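Local coordinates for outer membrane porin protein 32 (Delftia acidovorans, PDB 2FGQ), which forms trimeric anion-selective channels across the bacterial outer membrane and is seen here with malate bound in the pore, at residues G30-R38 with L106-P114; R285-K296 with S320-A331. One frame throughout, in Å; residues are numbered along the deposited sequence.

Contact 1 (G30-R38 with L106-P114). With MLT (D-malate), chain H; SO4 (sulfate ion), chain G.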
loop_
_atom_site.group_PDB
_atom_site.type_symbol
_atom_site.label_atom_id
_atom_site.label_comp_id
_atom_site.label_asym_id
_atom_site.label_seq_id
_atom_site.Cartn_x
_atom_site.Cartn_y
_atom_site.Cartn_z
ATOM N N GLY A 30 18.717 -0.177 9.744
ATOM C CA GLY A 30 18.381 0.471 8.501
ATOM C C GLY A 30 18.207 -0.518 7.371
ATOM O O GLY A 30 18.085 -1.715 7.561
ATOM N N THR A 31 18.135 0.012 6.153
ATOM C CA THR A 31 17.840 -0.798 4.985
ATOM C C THR A 31 18.686 -0.455 3.796
ATOM O O THR A 31 19.279 0.641 3.715
ATOM C CB THR A 31 16.339 -0.673 4.592
ATOM O OG1 THR A 31 16.032 0.689 4.200
ATOM C CG2 THR A 31 15.412 -1.083 5.741
ATOM N N SER A 32 18.730 -1.396 2.849
ATOM C CA SER A 32 19.114 -1.078 1.490
ATOM C C SER A 32 20.555 -0.569 1.391
ATOM O O SER A 32 20.852 0.411 0.698
ATOM C CB SER A 32 18.078 -0.119 0.905
ATOM O OG SER A 32 16.817 -0.751 0.803
ATOM N N GLY A 33 21.473 -1.291 2.036
ATOM C CA GLY A 33 22.882 -0.929 2.024
ATOM C C GLY A 33 23.647 -1.422 0.819
ATOM O O GLY A 33 24.619 -0.784 0.428
ATOM N N ALA A 34 23.254 -2.570 0.269
ATOM C CA ALA A 34 23.912 -3.193 -0.895
ATOM C C ALA A 34 23.026 -3.108 -2.157
ATOM O O ALA A 34 23.506 -2.822 -3.239
ATOM C CB ALA A 34 24.293 -4.628 -0.597
ATOM N N SER A 35 21.729 -3.348 -2.021
ATOM C CA SER A 35 20.746 -3.119 -3.097
ATOM C C SER A 35 19.505 -2.547 -2.482
ATOM O O SER A 35 19.171 -2.875 -1.344
ATOM C CB SER A 35 20.381 -4.421 -3.790
ATOM O OG SER A 35 21.489 -5.037 -4.415
ATOM N N THR A 36 18.785 -1.734 -3.224
ATOM C CA THR A 36 17.526 -1.238 -2.698
ATOM C C THR A 36 16.514 -2.359 -2.523
ATOM O O THR A 36 16.246 -3.124 -3.434
ATOM C CB THR A 36 16.969 -0.119 -3.572
ATOM O OG1 THR A 36 17.960 0.919 -3.719
ATOM C CG2 THR A 36 15.720 0.501 -2.942
ATOM N N SER A 37 15.971 -2.440 -1.320
ATOM C CA SER A 37 14.930 -3.414 -1.017
ATOM C C SER A 37 13.695 -3.110 -1.826
ATOM O O SER A 37 13.345 -1.956 -2.008
ATOM C CB SER A 37 14.541 -3.397 0.459
ATOM O OG SER A 37 15.613 -3.599 1.319
ATOM N N ARG A 38 13.066 -4.160 -2.328
ATOM C CA ARG A 38 11.946 -3.979 -3.245
ATOM C C ARG A 38 11.051 -5.185 -3.301
ATOM O O ARG A 38 11.437 -6.292 -2.916
ATOM C CB ARG A 38 12.507 -3.691 -4.663
ATOM C CG ARG A 38 13.118 -4.900 -5.349
ATOM C CD ARG A 38 14.078 -4.556 -6.498
ATOM N NE ARG A 38 15.259 -3.911 -5.981
ATOM C CZ ARG A 38 16.292 -3.526 -6.713
ATOM N NH1 ARG A 38 16.262 -3.645 -8.042
ATOM N NH2 ARG A 38 17.363 -3.013 -6.123
ATOM N N LEU A 106 29.782 1.981 -8.292
ATOM C CA LEU A 106 30.028 0.632 -7.810
ATOM C C LEU A 106 29.181 0.212 -6.627
ATOM O O LEU A 106 29.087 -0.986 -6.326
ATOM C CB LEU A 106 31.500 0.510 -7.461
ATOM C CG LEU A 106 32.473 0.030 -8.537
ATOM C CD1 LEU A 106 32.001 0.142 -9.934
ATOM C CD2 LEU A 106 33.784 0.685 -8.292
ATOM N N PHE A 107 28.559 1.204 -5.985
ATOM C CA PHE A 107 27.683 0.997 -4.833
ATOM C C PHE A 107 26.229 1.145 -5.227
ATOM O O PHE A 107 25.352 1.129 -4.372
ATOM C CB PHE A 107 28.056 1.975 -3.727
ATOM C CG PHE A 107 29.330 1.615 -3.060
ATOM C CD1 PHE A 107 29.332 0.674 -2.043
ATOM C CD2 PHE A 107 30.515 2.160 -3.468
ATOM C CE1 PHE A 107 30.515 0.337 -1.436
ATOM C CE2 PHE A 107 31.718 1.789 -2.867
ATOM C CZ PHE A 107 31.710 0.884 -1.868
ATOM N N SER A 108 25.988 1.270 -6.524
ATOM C CA SER A 108 24.627 1.058 -7.088
ATOM C C SER A 108 23.609 2.049 -6.557
ATOM O O SER A 108 22.419 1.697 -6.369
ATOM C CB SER A 108 24.137 -0.356 -6.817
ATOM O OG SER A 108 25.123 -1.327 -7.112
ATOM N N ALA A 109 24.057 3.275 -6.341
ATOM C CA ALA A 109 23.204 4.383 -6.000
ATOM C C ALA A 109 22.420 4.069 -4.730
ATOM O O ALA A 109 21.349 4.608 -4.532
ATOM C CB ALA A 109 22.230 4.738 -7.169
ATOM N N THR A 110 22.979 3.253 -3.843
ATOM C CA THR A 110 22.316 3.010 -2.547
ATOM C C THR A 110 23.352 2.811 -1.455
ATOM O O THR A 110 24.539 2.680 -1.745
ATOM C CB THR A 110 21.317 1.802 -2.613
ATOM O OG1 THR A 110 20.489 1.760 -1.441
ATOM C CG2 THR A 110 22.004 0.483 -2.601
ATOM N N GLY A 111 22.896 2.836 -0.205
ATOM C CA GLY A 111 23.779 2.669 0.930
ATOM C C GLY A 111 24.461 3.970 1.308
ATOM O O GLY A 111 24.147 5.040 0.769
ATOM N N ILE A 112 25.409 3.910 2.243
ATOM C CA ILE A 112 26.290 5.108 2.526
ATOM C C ILE A 112 27.375 5.374 1.437
ATOM O O ILE A 112 28.011 6.440 1.314
ATOM C CB ILE A 112 26.990 4.956 3.917
ATOM C CG1 ILE A 112 27.795 3.658 4.016
ATOM C CG2 ILE A 112 26.015 5.064 5.026
ATOM C CD1 ILE A 112 28.697 3.644 5.234
ATOM N N GLY A 113 27.709 4.394 0.677
ATOM C CA GLY A 113 28.820 4.558 -0.236
ATOM C C GLY A 113 28.628 5.288 -1.543
ATOM O O GLY A 113 29.625 5.518 -2.187
ATOM N N PRO A 114 27.416 5.580 -2.017
ATOM C CA PRO A 114 27.260 5.757 -3.448
ATOM C C PRO A 114 27.577 7.175 -3.878
ATOM O O PRO A 114 27.700 8.101 -3.087
ATOM C CB PRO A 114 25.788 5.447 -3.687
ATOM C CG PRO A 114 25.142 6.000 -2.524
ATOM C CD PRO A 114 26.125 5.758 -1.333
HETATM C C1 MLT H . 17.307 2.448 -7.489
HETATM O O1 MLT H . 17.732 1.777 -6.411
HETATM O O2 MLT H . 17.021 1.843 -8.605
HETATM C C2 MLT H . 17.186 3.926 -7.540
HETATM O O3 MLT H . 16.715 4.427 -6.316
HETATM C C3 MLT H . 18.527 4.500 -7.977
HETATM C C4 MLT H . 18.970 3.682 -9.172
HETATM O O4 MLT H . 18.766 2.390 -9.283
HETATM O O5 MLT H . 19.567 4.223 -10.160
HETATM S S SO4 G . 19.621 -2.697 -8.667
HETATM O O1 SO4 G . 20.127 -3.561 -7.566
HETATM O O2 SO4 G . 20.779 -2.266 -9.550
HETATM O O3 SO4 G . 18.547 -3.424 -9.437
HETATM O O4 SO4 G . 18.958 -1.507 -8.095
HETATM O O HOH W 1 26.197 -0.328 -1.728
HETATM O O HOH W 2 26.070 -2.533 -4.699
HETATM O O HOH W 3 22.562 -3.572 -6.308
HETATM O O HOH W 4 18.238 2.933 -1.646
#
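The hydroxyl of T110 reaches across to S32: OG1 donates to S32 O at 2.6 Å, coming in 18° out of the carbonyl plane. With chi1 at -168°, OG1 lies opposite the backbone N of T110, turned to S32, while the methyl CG2 packs on the backbone, 3.5 Å from S32 O, with A34 O and S35 CA close by. The backbones come close at the glycines, where G111 CA makes a CA-H...O contact of 3.6 Å with G33 O; a side chain on G111 would run into that oxygen.

Waters carry much of the remaining polar traffic. One donates to both T36 OG1 and T110 OG1, bridging the two hydroxyls. Another joins A34 O to S108 OG, and a third lies within hydrogen-bonding distance of G33 O and F107 O.

Two anions sit beside the contact. T36 OG1 donates to malate O1 at 2.8 Å, and A109 CB packs on malate C3; T102, R75 and R133 bind the same ligand. R38 grips T36 O side-on with NE and NH2, the acceptor lying in the guanidinium plane; NH1 donates to sulfate O3 at 2.7 Å and NH2 to the same ion, probably from the crystallisation liquor. A leucine in place of R38 would probably leave T36 O without both donors and take from the sulfate the N-H groups of this side chain. Arginine beside bound anions is consistent with an anion-selective channel.

G30-R38 belongs to strand 26-48, at a break in its regular course, and D11 of strand 4-17 takes hydrogen bonds from G33, A34 and S35. L106-P114 follows helix 96-101 as a loop folded into the barrel, with F107 and I112 resting on strand 286-297 and F107 also on strand 253-264.

Contact 2 (R285-K296 with S320-A331). With SO4 (sulfate ion), chain F.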
loop_
_atom_site.group_PDB
_atom_site.type_symbol
_atom_site.label_atom_id
_atom_site.label_comp_id
_atom_site.label_asym_id
_atom_site.label_seq_id
_atom_site.Cartn_x
_atom_site.Cartn_y
_atom_site.Cartn_z
ATOM N N ARG A 285 21.687 -15.687 -4.339
ATOM C CA ARG A 285 20.626 -14.783 -3.916
ATOM C C ARG A 285 20.833 -14.131 -2.563
ATOM O O ARG A 285 20.167 -13.166 -2.256
ATOM C CB ARG A 285 19.269 -15.517 -3.909
ATOM C CG ARG A 285 18.732 -15.964 -5.307
ATOM C CD ARG A 285 17.677 -17.144 -5.237
ATOM N NE ARG A 285 16.711 -16.807 -4.217
ATOM C CZ ARG A 285 15.986 -17.627 -3.511
ATOM N NH1 ARG A 285 16.036 -18.956 -3.683
ATOM N NH2 ARG A 285 15.164 -17.095 -2.620
ATOM N N THR A 286 21.742 -14.645 -1.747
ATOM C CA THR A 286 21.912 -14.134 -0.382
ATOM C C THR A 286 23.375 -13.712 -0.129
ATOM O O THR A 286 24.291 -14.500 -0.347
ATOM C CB THR A 286 21.563 -15.219 0.624
ATOM O OG1 THR A 286 20.179 -15.577 0.442
ATOM C CG2 THR A 286 21.674 -14.689 2.019
ATOM N N ALA A 287 23.575 -12.483 0.324
ATOM C CA ALA A 287 24.912 -11.969 0.629
ATOM C C ALA A 287 24.920 -11.241 1.947
ATOM O O ALA A 287 23.927 -10.648 2.357
ATOM C CB ALA A 287 25.360 -11.008 -0.464
ATOM N N LEU A 288 26.057 -11.317 2.627
ATOM C CA LEU A 288 26.377 -10.434 3.735
ATOM C C LEU A 288 27.249 -9.309 3.188
ATOM O O LEU A 288 28.024 -9.506 2.254
ATOM C CB LEU A 288 27.111 -11.227 4.810
ATOM C CG LEU A 288 26.407 -11.993 5.909
ATOM C CD1 LEU A 288 24.952 -12.175 5.818
ATOM C CD2 LEU A 288 27.268 -13.203 6.471
ATOM N N TYR A 289 27.164 -8.135 3.782
ATOM C CA TYR A 289 27.954 -7.025 3.292
ATOM C C TYR A 289 28.309 -6.049 4.371
ATOM O O TYR A 289 27.694 -6.001 5.425
ATOM C CB TYR A 289 27.218 -6.287 2.152
ATOM C CG TYR A 289 25.963 -5.562 2.616
ATOM C CD1 TYR A 289 24.716 -6.160 2.562
ATOM C CD2 TYR A 289 26.037 -4.283 3.129
ATOM C CE1 TYR A 289 23.574 -5.501 3.021
ATOM C CE2 TYR A 289 24.909 -3.622 3.601
ATOM C CZ TYR A 289 23.666 -4.209 3.502
ATOM O OH TYR A 289 22.559 -3.514 3.926
ATOM N N GLY A 290 29.349 -5.270 4.094
ATOM C CA GLY A 290 29.741 -4.155 4.925
ATOM C C GLY A 290 30.217 -2.989 4.103
ATOM O O GLY A 290 30.895 -3.185 3.093
ATOM N N ASN A 291 29.821 -1.798 4.525
ATOM C CA ASN A 291 30.239 -0.541 3.933
ATOM C C ASN A 291 30.843 0.338 5.018
ATOM O O ASN A 291 30.291 0.407 6.125
ATOM C CB ASN A 291 29.029 0.205 3.374
ATOM C CG ASN A 291 28.318 -0.529 2.292
ATOM O OD1 ASN A 291 27.064 -0.444 2.200
ATOM N ND2 ASN A 291 29.052 -1.148 1.417
ATOM N N LEU A 292 31.976 0.972 4.705
ATOM C CA LEU A 292 32.637 1.924 5.583
ATOM C C LEU A 292 32.868 3.175 4.777
ATOM O O LEU A 292 33.528 3.109 3.740
ATOM C CB LEU A 292 34.001 1.359 6.043
ATOM C CG LEU A 292 34.917 2.258 6.862
ATOM C CD1 LEU A 292 34.284 2.713 8.160
ATOM C CD2 LEU A 292 36.243 1.533 7.129
ATOM N N ALA A 293 32.408 4.311 5.259
ATOM C CA ALA A 293 32.561 5.548 4.498
ATOM C C ALA A 293 33.022 6.709 5.351
ATOM O O ALA A 293 32.755 6.802 6.550
ATOM C CB ALA A 293 31.268 5.899 3.857
ATOM N N PHE A 294 33.721 7.619 4.685
ATOM C CA PHE A 294 34.249 8.826 5.306
ATOM C C PHE A 294 33.930 9.969 4.374
ATOM O O PHE A 294 34.304 9.926 3.213
ATOM C CB PHE A 294 35.777 8.710 5.503
ATOM C CG PHE A 294 36.389 9.888 6.194
ATOM C CD1 PHE A 294 36.118 10.141 7.527
ATOM C CD2 PHE A 294 37.255 10.749 5.495
ATOM C CE1 PHE A 294 36.696 11.246 8.175
ATOM C CE2 PHE A 294 37.822 11.854 6.123
ATOM C CZ PHE A 294 37.560 12.090 7.472
ATOM N N LEU A 295 33.238 10.975 4.887
ATOM C CA LEU A 295 32.802 12.120 4.138
ATOM C C LEU A 295 33.374 13.367 4.817
ATOM O O LEU A 295 33.068 13.672 5.953
ATOM C CB LEU A 295 31.282 12.190 4.104
ATOM C CG LEU A 295 30.517 13.258 3.339
ATOM C CD1 LEU A 295 30.887 13.281 1.880
ATOM C CD2 LEU A 295 28.977 13.081 3.493
ATOM N N LYS A 296 34.202 14.102 4.078
ATOM C CA LYS A 296 34.839 15.305 4.587
ATOM C C LYS A 296 34.265 16.528 3.914
ATOM O O LYS A 296 34.497 16.743 2.733
ATOM C CB LYS A 296 36.325 15.223 4.264
ATOM C CG LYS A 296 37.154 16.393 4.726
ATOM C CD LYS A 296 38.650 16.105 4.394
ATOM C CE LYS A 296 39.453 15.619 5.600
ATOM N NZ LYS A 296 40.234 14.353 5.333
ATOM N N SER A 320 33.593 16.402 9.254
ATOM C CA SER A 320 33.799 15.121 8.634
ATOM C C SER A 320 32.876 14.149 9.357
ATOM O O SER A 320 32.675 14.252 10.567
ATOM C CB SER A 320 35.241 14.661 8.814
ATOM O OG SER A 320 36.132 15.517 8.103
ATOM N N GLN A 321 32.354 13.182 8.626
ATOM C CA GLN A 321 31.470 12.163 9.180
ATOM C C GLN A 321 31.942 10.779 8.734
ATOM O O GLN A 321 32.341 10.571 7.600
ATOM C CB GLN A 321 30.073 12.421 8.670
ATOM C CG GLN A 321 28.964 11.642 9.358
ATOM C CD GLN A 321 27.650 11.669 8.549
ATOM O OE1 GLN A 321 26.533 11.727 9.116
ATOM N NE2 GLN A 321 27.788 11.619 7.245
ATOM N N THR A 322 31.895 9.831 9.657
ATOM C CA THR A 322 32.195 8.454 9.379
ATOM C C THR A 322 30.931 7.637 9.539
ATOM O O THR A 322 30.165 7.845 10.472
ATOM C CB THR A 322 33.269 7.962 10.365
ATOM O OG1 THR A 322 34.428 8.800 10.243
ATOM C CG2 THR A 322 33.765 6.576 10.014
ATOM N N GLY A 323 30.758 6.676 8.658
ATOM C CA GLY A 323 29.612 5.780 8.731
ATOM C C GLY A 323 29.968 4.355 8.421
ATOM O O GLY A 323 30.941 4.059 7.722
ATOM N N VAL A 324 29.163 3.456 8.967
ATOM C CA VAL A 324 29.337 2.024 8.790
ATOM C C VAL A 324 27.939 1.414 8.593
ATOM O O VAL A 324 26.977 1.809 9.271
ATOM C CB VAL A 324 29.955 1.367 10.073
ATOM C CG1 VAL A 324 30.216 -0.113 9.830
ATOM C CG2 VAL A 324 31.185 2.077 10.473
ATOM N N GLN A 325 27.854 0.412 7.720
ATOM C CA GLN A 325 26.627 -0.398 7.539
ATOM C C GLN A 325 27.081 -1.833 7.417
ATOM O O GLN A 325 28.025 -2.131 6.663
ATOM C CB GLN A 325 25.900 -0.076 6.225
ATOM C CG GLN A 325 25.183 1.173 6.164
ATOM C CD GLN A 325 24.536 1.411 4.810
ATOM O OE1 GLN A 325 25.194 1.228 3.784
ATOM N NE2 GLN A 325 23.285 1.854 4.809
ATOM N N VAL A 326 26.427 -2.726 8.133
ATOM C CA VAL A 326 26.684 -4.153 7.995
ATOM C C VAL A 326 25.311 -4.825 7.925
ATOM O O VAL A 326 24.485 -4.595 8.778
ATOM C CB VAL A 326 27.471 -4.691 9.202
ATOM C CG1 VAL A 326 27.593 -6.199 9.169
ATOM C CG2 VAL A 326 28.884 -4.070 9.250
ATOM N N GLY A 327 25.121 -5.681 6.946
ATOM C CA GLY A 327 23.787 -6.193 6.670
ATOM C C GLY A 327 23.748 -7.458 5.845
ATOM O O GLY A 327 24.763 -8.084 5.548
ATOM N N ILE A 328 22.520 -7.840 5.511
ATOM C CA ILE A 328 22.232 -9.004 4.704
ATOM C C ILE A 328 21.316 -8.538 3.590
ATOM O O ILE A 328 20.393 -7.736 3.803
ATOM C CB ILE A 328 21.580 -10.137 5.557
ATOM C CG1 ILE A 328 21.252 -11.373 4.699
ATOM C CG2 ILE A 328 20.336 -9.707 6.286
ATOM C CD1 ILE A 328 20.932 -12.625 5.495
ATOM N N ARG A 329 21.571 -9.074 2.404
ATOM C CA ARG A 329 20.693 -8.845 1.266
ATOM C C ARG A 329 20.187 -10.200 0.795
ATOM O O ARG A 329 20.976 -11.094 0.492
ATOM C CB ARG A 329 21.510 -8.166 0.170
ATOM C CG ARG A 329 20.808 -8.113 -1.150
ATOM C CD ARG A 329 21.674 -8.883 -2.159
ATOM N NE ARG A 329 22.379 -7.821 -2.652
ATOM C CZ ARG A 329 23.586 -7.696 -3.262
ATOM N NH1 ARG A 329 24.516 -8.647 -3.543
ATOM N NH2 ARG A 329 23.851 -6.465 -3.636
ATOM N N HIS A 330 18.875 -10.350 0.703
ATOM C CA HIS A 330 18.262 -11.592 0.272
ATOM C C HIS A 330 17.312 -11.282 -0.884
ATOM O O HIS A 330 16.296 -10.596 -0.707
ATOM C CB HIS A 330 17.499 -12.279 1.376
ATOM C CG HIS A 330 16.933 -13.576 0.941
ATOM N ND1 HIS A 330 15.581 -13.814 0.788
ATOM C CD2 HIS A 330 17.560 -14.705 0.553
ATOM C CE1 HIS A 330 15.418 -15.057 0.340
ATOM N NE2 HIS A 330 16.598 -15.623 0.221
ATOM N N ALA A 331 17.640 -11.826 -2.037
ATOM C CA ALA A 331 16.813 -11.681 -3.247
ATOM C C ALA A 331 15.917 -12.888 -3.392
ATOM O O ALA A 331 16.291 -13.995 -3.006
ATOM C CB ALA A 331 17.697 -11.560 -4.481
HETATM S S SO4 F . 27.017 -6.203 -5.777
HETATM O O1 SO4 F . 27.075 -7.584 -5.281
HETATM O O2 SO4 F . 28.372 -5.631 -5.824
HETATM O O3 SO4 F . 26.483 -6.219 -7.146
HETATM O O4 SO4 F . 26.152 -5.382 -4.922
#
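R285 meets A331 just ahead of the antiparallel pairing of strands 286-296 and 320-331 (175° between them), the last two strands of the 16-stranded porin barrel. Its O accepts from A331 N, and its side chain bends at chi3 (47°) so that NE reaches back to A331 O at 3.1 Å, an acceptor near the guanidinium plane; the second bond, from NH2, is weak. T286, paired with H330, turns its hydroxyl to E45 of the second subunit, which H330 NE2 also meets weakly, so this end of the pair lies at the trimer interface. A287 exchanges two backbone bonds with R329, whose guanidinium binds a sulfate through NH2 (2.8 Å to sulfate O4) and NH1; K256 holds the same anion.

L288 CD1 rests 3.9 Å from I328 CG1 on the barrel's outer surface. Y289 points inward, and its chi1 of 67° swings the ring across the neighbouring strand until one face covers G327, whose CA stands 4.0 Å from the ring centroid in a CH-pi contact. A side chain on G327 would collide with the phenol oxygen, which is hydrogen-bonded to D11 and N13. G290 faces V326 without a side chain.

The pattern continues through N291, bonded twice to Q325 by backbone, with Q325 OE1 taken up by I112. L292 CD1 meets V324 CG2 on the outer side, and A293 pairs with G323. The ring of F294, also on the outer side, sets its CZ 3.7 Å from S320 CB, while T322 OG1 lies at the ring edge, 3.5 Å from F294 CD1. L295 is doubly bonded to Q321 by backbone, and K296 lays its CG 3.6 Å from S320 OG.

In the fold
Along the chain the two contacts come in series: contact 1 closes at P114, long before contact 2 opens at R285. In space their centres are only 8 Å apart. The centre of contact 1 lies about 9 Å, and that of contact 2, in the barrel wall, about 16 Å, from the centre of the chain. They share the one barrel sheet, in which strand 320-331 closes the ring against strand 4-17, the neighbour of strand 26-48. Direct bridges tie them: S35 OG to R329 NH2 at 2.9 Å and I112 N to Q325 OE1 at 3.1 Å, both probable hydrogen bonds. Through I112 the folded-in loop, and through S35 the strand 26-48, are tied to strand 320-331.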